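Side-chain contacts in MRG701 (Oryza sativa, PDB 5IN1), which is a plant MRG-family protein whose chromodomain forms dimers and probably reads methylated lysines on histone tails in transcriptional control: residues Gln23-Lys28 with Trp32-His37; Val36-Trp41 with Trp45-Thr50. All coordinates share one frame; numbering follows the deposited sequence.

From the N terminus, the chain first makes strand 8-13 and then the long strand 16-28. Interaction 1 closes the tight turn after that strand: Gln23-Lys28 pairs with Trp32-His37 across three residues. The chain runs on along strand 31-38, and interaction 2 closes the next loop, bringing Trp45-Thr50 back to Val36-Trp41. The two loops follow one another and overlap only at Val36 and His37. Strand 31-38 is thus the middle of a meander, with 16-28 on one side and 47-50 on the other. Asp46 of interaction 2 also reaches Gln23 of interaction 1, and Trp48 lies against Glu26 and His35, so side chains from the two flanking segments meet over strand 31-38.

Interaction 1. Residues Gln23-Lys28 with Trp32-His37; sequences QKSENK and WRYHVH
Asn27 lays its CB over the six-membered ring of Trp32, 3.7 Å from the centroid and almost on the ring normal, a CH-pi contact. Its CG stands anti to the backbone N (chi1 -171°), which carries the amide across the indole with the two planes nearly perpendicular. ND2 lies above the same face, over the five-membered ring and toward its rim. On the other face of the hairpin, Glu26 and Arg33 run side by side. In a salt bridge, Arg33 donates two hydrogen bonds to one oxygen, Glu26 OE1: from NE at 3.1 Å and from NH2 at 3.0 Å. Both approach from the same face of the carboxylate, while OE1 lies in the guanidinium plane. Trp48 makes a cation-pi contact with that guanidinium. Toward the start of strand 16-28, Gln23 and Lys24 both face His35, a classic beta bulge. Gln23 N donates to His35 O at 2.7 Å; Lys24 N adds a weak bond to the same oxygen. His35 ND1 returns a bond to Gln23 OE1 at 2.7 Å, which probably fixes the turn of the imidazole. Ser25 OG meets the edge of the Tyr34 ring and bonds to Phe3 O. The contact joins the second half of strand 16-28 to most of strand 31-38, next to their connecting turn. Strand 47-50 flanks 31-38, and Glu26-Lys28 pair with a strand of the second subunit, carrying the sheet across the dimer.

Interaction 2. Residues Val36-Trp41 with Trp45-Thr50; sequences VHYLGW and WDEWVT
Tyr38 OH donates to Glu47 OE1 at 2.5 Å, a short bond that uses the carboxylate's anti lone pair. The ring and carboxylate planes are 62° apart, and Trp45 O lies at the ring edge. His37 ND1 bonds to Asp46 OD1 at 2.7 Å, from the syn side and close to the imidazole plane. With CG anti to the backbone N (chi1 170°), the ring is carried to the carboxylate, whose plane stands at 81° to it. Water 1 gives a hydrogen to the same OD1 and accepts one from Tyr38 N, so side chain and backbone share one anchor. Nearby, the edge of the Trp41 six-membered ring points at the face of the Trp45 five-membered ring, centroids 5.1 Å apart. A type II turn from Tyr38 to Trp41 brings that indole round. Val36 and Glu47 form a hydrogen-bonded antiparallel pair, with Val36 N to Glu47 O at 2.9 Å.

Further out, Arg53 forms a salt bridge with Glu47 OE1, and Lys43 does so with Asp46 OD2. His13 meets Tyr38, Trp41 and Trp45 edge-to-face, making an aromatic cluster consistent with a chromodomain methyl-lysine cage. Within this chain, strand 47-50 is an edge strand of the sheet, beside 31-38, whose other side is paired with 16-28.

Interaction 1. Residues Gln23-Lys28 with Trp32-His37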
loop_
_atom_site.group_PDB
_atom_site.type_symbol
_atom_site.label_atom_id
_atom_site.label_comp_id
_atom_site.label_asym_id
_atom_site.label_seq_id
_atom_site.Cartn_x
_atom_site.Cartn_y
_atom_site.Cartn_z
ATOM N N GLN A 23 -6.693 1.154 -13.193
ATOM C CA GLN A 23 -6.103 2.383 -13.728
ATOM C C GLN A 23 -5.130 2.995 -12.728
ATOM O O GLN A 23 -4.090 3.521 -13.115
ATOM C CB GLN A 23 -7.186 3.403 -14.069
ATOM C CG GLN A 23 -8.137 2.968 -15.173
ATOM C CD GLN A 23 -9.380 3.828 -15.223
ATOM O OE1 GLN A 23 -10.040 4.042 -14.202
ATOM N NE2 GLN A 23 -9.710 4.329 -16.404
ATOM N N LYS A 24 -5.486 2.940 -11.446
ATOM C CA LYS A 24 -4.683 3.525 -10.371
ATOM C C LYS A 24 -4.908 2.738 -9.087
ATOM O O LYS A 24 -6.014 2.270 -8.842
ATOM C CB LYS A 24 -5.049 5.004 -10.175
ATOM C CG LYS A 24 -4.432 5.930 -11.229
ATOM C CD LYS A 24 -4.888 7.385 -11.113
ATOM C CE LYS A 24 -4.900 8.064 -12.488
ATOM N NZ LYS A 24 -3.858 9.123 -12.648
ATOM N N SER A 25 -3.860 2.598 -8.276
ATOM C CA SER A 25 -3.945 1.964 -6.963
ATOM C C SER A 25 -3.448 2.952 -5.913
ATOM O O SER A 25 -2.422 3.608 -6.108
ATOM C CB SER A 25 -3.107 0.681 -6.899
ATOM O OG SER A 25 -3.420 -0.210 -7.967
ATOM N N GLU A 26 -4.177 3.073 -4.808
ATOM C CA GLU A 26 -3.758 3.950 -3.710
ATOM C C GLU A 26 -4.022 3.287 -2.381
ATOM O O GLU A 26 -4.973 2.517 -2.251
ATOM C CB GLU A 26 -4.494 5.292 -3.753
ATOM C CG GLU A 26 -4.182 6.159 -4.962
ATOM C CD GLU A 26 -5.045 7.406 -5.005
ATOM O OE1 GLU A 26 -5.899 7.566 -4.108
ATOM O OE2 GLU A 26 -4.875 8.220 -5.936
ATOM N N ASN A 27 -3.193 3.592 -1.383
ATOM C CA ASN A 27 -3.435 3.103 -0.032
ATOM C C ASN A 27 -3.384 4.243 0.965
ATOM O O ASN A 27 -2.421 5.009 0.987
ATOM C CB ASN A 27 -2.423 2.006 0.332
ATOM C CG ASN A 27 -2.751 1.311 1.638
ATOM O OD1 ASN A 27 -2.911 1.950 2.682
ATOM N ND2 ASN A 27 -2.866 -0.009 1.590
ATOM N N LYS A 28 -4.442 4.355 1.765
ATOM C CA LYS A 28 -4.484 5.215 2.944
ATOM C C LYS A 28 -5.210 4.461 4.029
ATOM O O LYS A 28 -6.081 3.636 3.739
ATOM C CB LYS A 28 -5.201 6.538 2.673
ATOM C CG LYS A 28 -4.440 7.530 1.847
ATOM C CD LYS A 28 -5.102 8.900 1.918
ATOM C CE LYS A 28 -4.370 9.901 1.045
ATOM N NZ LYS A 28 -5.003 11.246 1.129
ATOM N N TRP A 32 -6.297 -0.519 0.592
ATOM C CA TRP A 32 -6.112 -0.266 -0.829
ATOM C C TRP A 32 -7.429 0.143 -1.498
ATOM O O TRP A 32 -8.483 -0.443 -1.229
ATOM C CB TRP A 32 -5.543 -1.506 -1.526
ATOM C CG TRP A 32 -4.069 -1.699 -1.293
ATOM C CD1 TRP A 32 -3.477 -2.577 -0.424
ATOM C CD2 TRP A 32 -3.004 -0.984 -1.931
ATOM N NE1 TRP A 32 -2.111 -2.449 -0.484
ATOM C CE2 TRP A 32 -1.788 -1.479 -1.394
ATOM C CE3 TRP A 32 -2.956 0.027 -2.888
ATOM C CZ2 TRP A 32 -0.539 -0.999 -1.798
ATOM C CZ3 TRP A 32 -1.721 0.502 -3.297
ATOM C CH2 TRP A 32 -0.520 -0.009 -2.739
ATOM N N ARG A 33 -7.372 1.145 -2.372
ATOM C CA ARG A 33 -8.488 1.396 -3.288
ATOM C C ARG A 33 -7.962 1.420 -4.708
ATOM O O ARG A 33 -6.787 1.721 -4.949
ATOM C CB ARG A 33 -9.230 2.700 -2.958
ATOM C CG ARG A 33 -8.419 3.976 -3.130
ATOM C CD ARG A 33 -9.302 5.195 -2.896
ATOM N NE ARG A 33 -8.663 6.440 -3.328
ATOM C CZ ARG A 33 -9.316 7.576 -3.543
ATOM N NH1 ARG A 33 -10.633 7.627 -3.373
ATOM N NH2 ARG A 33 -8.650 8.665 -3.924
ATOM N N TYR A 34 -8.836 1.082 -5.649
ATOM C CA TYR A 34 -8.459 0.861 -7.030
ATOM C C TYR A 34 -9.434 1.587 -7.934
ATOM O O TYR A 34 -10.647 1.392 -7.814
ATOM C CB TYR A 34 -8.466 -0.631 -7.351
ATOM C CG TYR A 34 -7.615 -1.463 -6.420
ATOM C CD1 TYR A 34 -6.241 -1.532 -6.592
ATOM C CD2 TYR A 34 -8.174 -2.162 -5.366
ATOM C CE1 TYR A 34 -5.451 -2.289 -5.733
ATOM C CE2 TYR A 34 -7.398 -2.920 -4.518
ATOM C CZ TYR A 34 -6.039 -2.989 -4.714
ATOM O OH TYR A 34 -5.259 -3.742 -3.856
ATOM N N HIS A 35 -8.915 2.403 -8.843
ATOM C CA HIS A 35 -9.773 3.072 -9.808
ATOM C C HIS A 35 -9.789 2.159 -11.010
ATOM O O HIS A 35 -8.747 1.909 -11.609
ATOM C CB HIS A 35 -9.266 4.479 -10.172
ATOM C CG HIS A 35 -10.336 5.392 -10.684
ATOM N ND1 HIS A 35 -10.641 5.514 -12.026
ATOM C CD2 HIS A 35 -11.181 6.234 -10.032
ATOM C CE1 HIS A 35 -11.619 6.391 -12.176
ATOM N NE2 HIS A 35 -11.963 6.844 -10.985
ATOM N N VAL A 36 -10.966 1.629 -11.332
ATOM C CA VAL A 36 -11.070 0.614 -12.370
ATOM C C VAL A 36 -11.920 1.076 -13.537
ATOM O O VAL A 36 -12.824 1.896 -13.383
ATOM C CB VAL A 36 -11.647 -0.710 -11.807
ATOM C CG1 VAL A 36 -10.727 -1.267 -10.702
ATOM C CG2 VAL A 36 -13.102 -0.545 -11.313
ATOM N N HIS A 37 -11.592 0.537 -14.713
ATOM C CA HIS A 37 -12.396 0.690 -15.912
ATOM C C HIS A 37 -12.967 -0.685 -16.277
ATOM O O HIS A 37 -12.214 -1.649 -16.335
ATOM C CB HIS A 37 -11.555 1.252 -17.071
ATOM C CG HIS A 37 -12.269 1.209 -18.388
ATOM N ND1 HIS A 37 -13.349 2.014 -18.659
ATOM C CD2 HIS A 37 -12.095 0.429 -19.482
ATOM C CE1 HIS A 37 -13.811 1.742 -19.868
ATOM N NE2 HIS A 37 -13.062 0.786 -20.394
#

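Interaction 2. Residues Val36-Trp41 with Trp45-Thr50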
loop_
_atom_site.group_PDB
_atom_site.type_symbol
_atom_site.label_atom_id
_atom_site.label_comp_id
_atom_site.label_asym_id
_atom_site.label_seq_id
_atom_site.Cartn_x
_atom_site.Cartn_y
_atom_site.Cartn_z
ATOM N N VAL A 36 -10.966 1.629 -11.332
ATOM C CA VAL A 36 -11.070 0.614 -12.370
ATOM C C VAL A 36 -11.920 1.076 -13.537
ATOM O O VAL A 36 -12.824 1.896 -13.383
ATOM C CB VAL A 36 -11.647 -0.710 -11.807
ATOM C CG1 VAL A 36 -10.727 -1.267 -10.702
ATOM C CG2 VAL A 36 -13.102 -0.545 -11.313
ATOM N N HIS A 37 -11.592 0.537 -14.713
ATOM C CA HIS A 37 -12.396 0.690 -15.912
ATOM C C HIS A 37 -12.967 -0.685 -16.277
ATOM O O HIS A 37 -12.214 -1.649 -16.335
ATOM C CB HIS A 37 -11.555 1.252 -17.071
ATOM C CG HIS A 37 -12.269 1.209 -18.388
ATOM N ND1 HIS A 37 -13.349 2.014 -18.659
ATOM C CD2 HIS A 37 -12.095 0.429 -19.482
ATOM C CE1 HIS A 37 -13.811 1.742 -19.868
ATOM N NE2 HIS A 37 -13.062 0.786 -20.394
ATOM N N TYR A 38 -14.279 -0.764 -16.496
ATOM C CA TYR A 38 -14.924 -2.015 -16.865
ATOM C C TYR A 38 -14.776 -2.198 -18.363
ATOM O O TYR A 38 -15.169 -1.313 -19.126
ATOM C CB TYR A 38 -16.397 -2.016 -16.438
ATOM C CG TYR A 38 -16.566 -1.866 -14.933
ATOM C CD1 TYR A 38 -16.684 -2.987 -14.115
ATOM C CD2 TYR A 38 -16.580 -0.607 -14.332
ATOM C CE1 TYR A 38 -16.825 -2.853 -12.731
ATOM C CE2 TYR A 38 -16.735 -0.464 -12.956
ATOM C CZ TYR A 38 -16.831 -1.589 -12.168
ATOM O OH TYR A 38 -16.974 -1.434 -10.799
ATOM N N LEU A 39 -14.184 -3.316 -18.786
ATOM C CA LEU A 39 -13.815 -3.439 -20.202
ATOM C C LEU A 39 -15.063 -3.475 -21.080
ATOM O O LEU A 39 -15.986 -4.267 -20.844
ATOM C CB LEU A 39 -12.971 -4.685 -20.461
ATOM C CG LEU A 39 -11.681 -4.786 -19.653
ATOM C CD1 LEU A 39 -10.803 -5.895 -20.197
ATOM C CD2 LEU A 39 -10.936 -3.450 -19.634
ATOM N N GLY A 40 -15.073 -2.623 -22.107
ATOM C CA GLY A 40 -16.199 -2.520 -23.017
ATOM C C GLY A 40 -17.311 -1.594 -22.545
ATOM O O GLY A 40 -18.277 -1.378 -23.283
ATOM N N TRP A 41 -17.183 -1.047 -21.333
ATOM C CA TRP A 41 -18.202 -0.148 -20.783
ATOM C C TRP A 41 -17.811 1.308 -20.959
ATOM O O TRP A 41 -16.652 1.615 -21.203
ATOM C CB TRP A 41 -18.425 -0.417 -19.294
ATOM C CG TRP A 41 -19.229 -1.622 -18.981
ATOM C CD1 TRP A 41 -19.487 -2.684 -19.806
ATOM C CD2 TRP A 41 -19.910 -1.893 -17.749
ATOM N NE1 TRP A 41 -20.282 -3.598 -19.158
ATOM C CE2 TRP A 41 -20.557 -3.136 -17.895
ATOM C CE3 TRP A 41 -20.056 -1.192 -16.551
ATOM C CZ2 TRP A 41 -21.311 -3.712 -16.875
ATOM C CZ3 TRP A 41 -20.808 -1.766 -15.539
ATOM C CH2 TRP A 41 -21.436 -3.012 -15.715
ATOM N N TRP A 45 -18.577 4.833 -16.084
ATOM C CA TRP A 45 -18.643 3.884 -14.985
ATOM C C TRP A 45 -17.305 3.687 -14.256
ATOM O O TRP A 45 -17.278 2.997 -13.243
ATOM C CB TRP A 45 -19.167 2.524 -15.474
ATOM C CG TRP A 45 -20.652 2.484 -15.754
ATOM C CD1 TRP A 45 -21.248 2.400 -16.979
ATOM C CD2 TRP A 45 -21.712 2.506 -14.789
ATOM N NE1 TRP A 45 -22.615 2.367 -16.838
ATOM C CE2 TRP A 45 -22.927 2.443 -15.507
ATOM C CE3 TRP A 45 -21.758 2.587 -13.398
ATOM C CZ2 TRP A 45 -24.173 2.443 -14.876
ATOM C CZ3 TRP A 45 -23.004 2.592 -12.775
ATOM C CH2 TRP A 45 -24.184 2.519 -13.515
ATOM N N ASP A 46 -16.220 4.291 -14.742
ATOM C CA ASP A 46 -14.930 4.199 -14.048
ATOM C C ASP A 46 -15.084 4.697 -12.615
ATOM O O ASP A 46 -15.719 5.735 -12.390
ATOM C CB ASP A 46 -13.857 5.024 -14.747
ATOM C CG ASP A 46 -13.509 4.511 -16.128
ATOM O OD1 ASP A 46 -14.121 3.539 -16.625
ATOM O OD2 ASP A 46 -12.612 5.119 -16.736
ATOM N N GLU A 47 -14.530 3.969 -11.655
ATOM C CA GLU A 47 -14.801 4.299 -10.257
ATOM C C GLU A 47 -13.766 3.705 -9.324
ATOM O O GLU A 47 -13.063 2.756 -9.676
ATOM C CB GLU A 47 -16.188 3.811 -9.851
ATOM C CG GLU A 47 -16.309 2.294 -9.885
ATOM C CD GLU A 47 -17.686 1.803 -9.471
ATOM O OE1 GLU A 47 -18.004 0.636 -9.772
ATOM O OE2 GLU A 47 -18.457 2.586 -8.874
ATOM N N TRP A 48 -13.680 4.278 -8.128
ATOM C CA TRP A 48 -12.881 3.713 -7.057
ATOM C C TRP A 48 -13.617 2.573 -6.393
ATOM O O TRP A 48 -14.786 2.713 -6.020
ATOM C CB TRP A 48 -12.571 4.750 -5.972
ATOM C CG TRP A 48 -11.632 5.832 -6.351
ATOM C CD1 TRP A 48 -11.944 7.144 -6.578
ATOM C CD2 TRP A 48 -10.216 5.723 -6.517
ATOM N NE1 TRP A 48 -10.813 7.847 -6.888
ATOM C CE2 TRP A 48 -9.737 6.999 -6.858
ATOM C CE3 TRP A 48 -9.305 4.662 -6.409
ATOM C CZ2 TRP A 48 -8.383 7.248 -7.101
ATOM C CZ3 TRP A 48 -7.961 4.908 -6.650
ATOM C CH2 TRP A 48 -7.512 6.195 -6.990
ATOM N N VAL A 49 -12.937 1.445 -6.230
ATOM C CA VAL A 49 -13.491 0.343 -5.466
ATOM C C VAL A 49 -12.479 -0.218 -4.483
ATOM O O VAL A 49 -11.258 -0.082 -4.661
ATOM C CB VAL A 49 -13.969 -0.798 -6.395
ATOM C CG1 VAL A 49 -15.023 -0.292 -7.390
ATOM C CG2 VAL A 49 -12.791 -1.410 -7.120
ATOM N N THR A 50 -12.982 -0.893 -3.460
ATOM C CA THR A 50 -12.103 -1.569 -2.527
ATOM C C THR A 50 -12.035 -3.066 -2.829
ATOM O O THR A 50 -12.684 -3.562 -3.767
ATOM C CB THR A 50 -12.542 -1.295 -1.079
ATOM O OG1 THR A 50 -13.965 -1.361 -1.005
ATOM C CG2 THR A 50 -12.102 0.114 -0.691
HETATM O O HOH W 1 -16.037 1.652 -16.858
#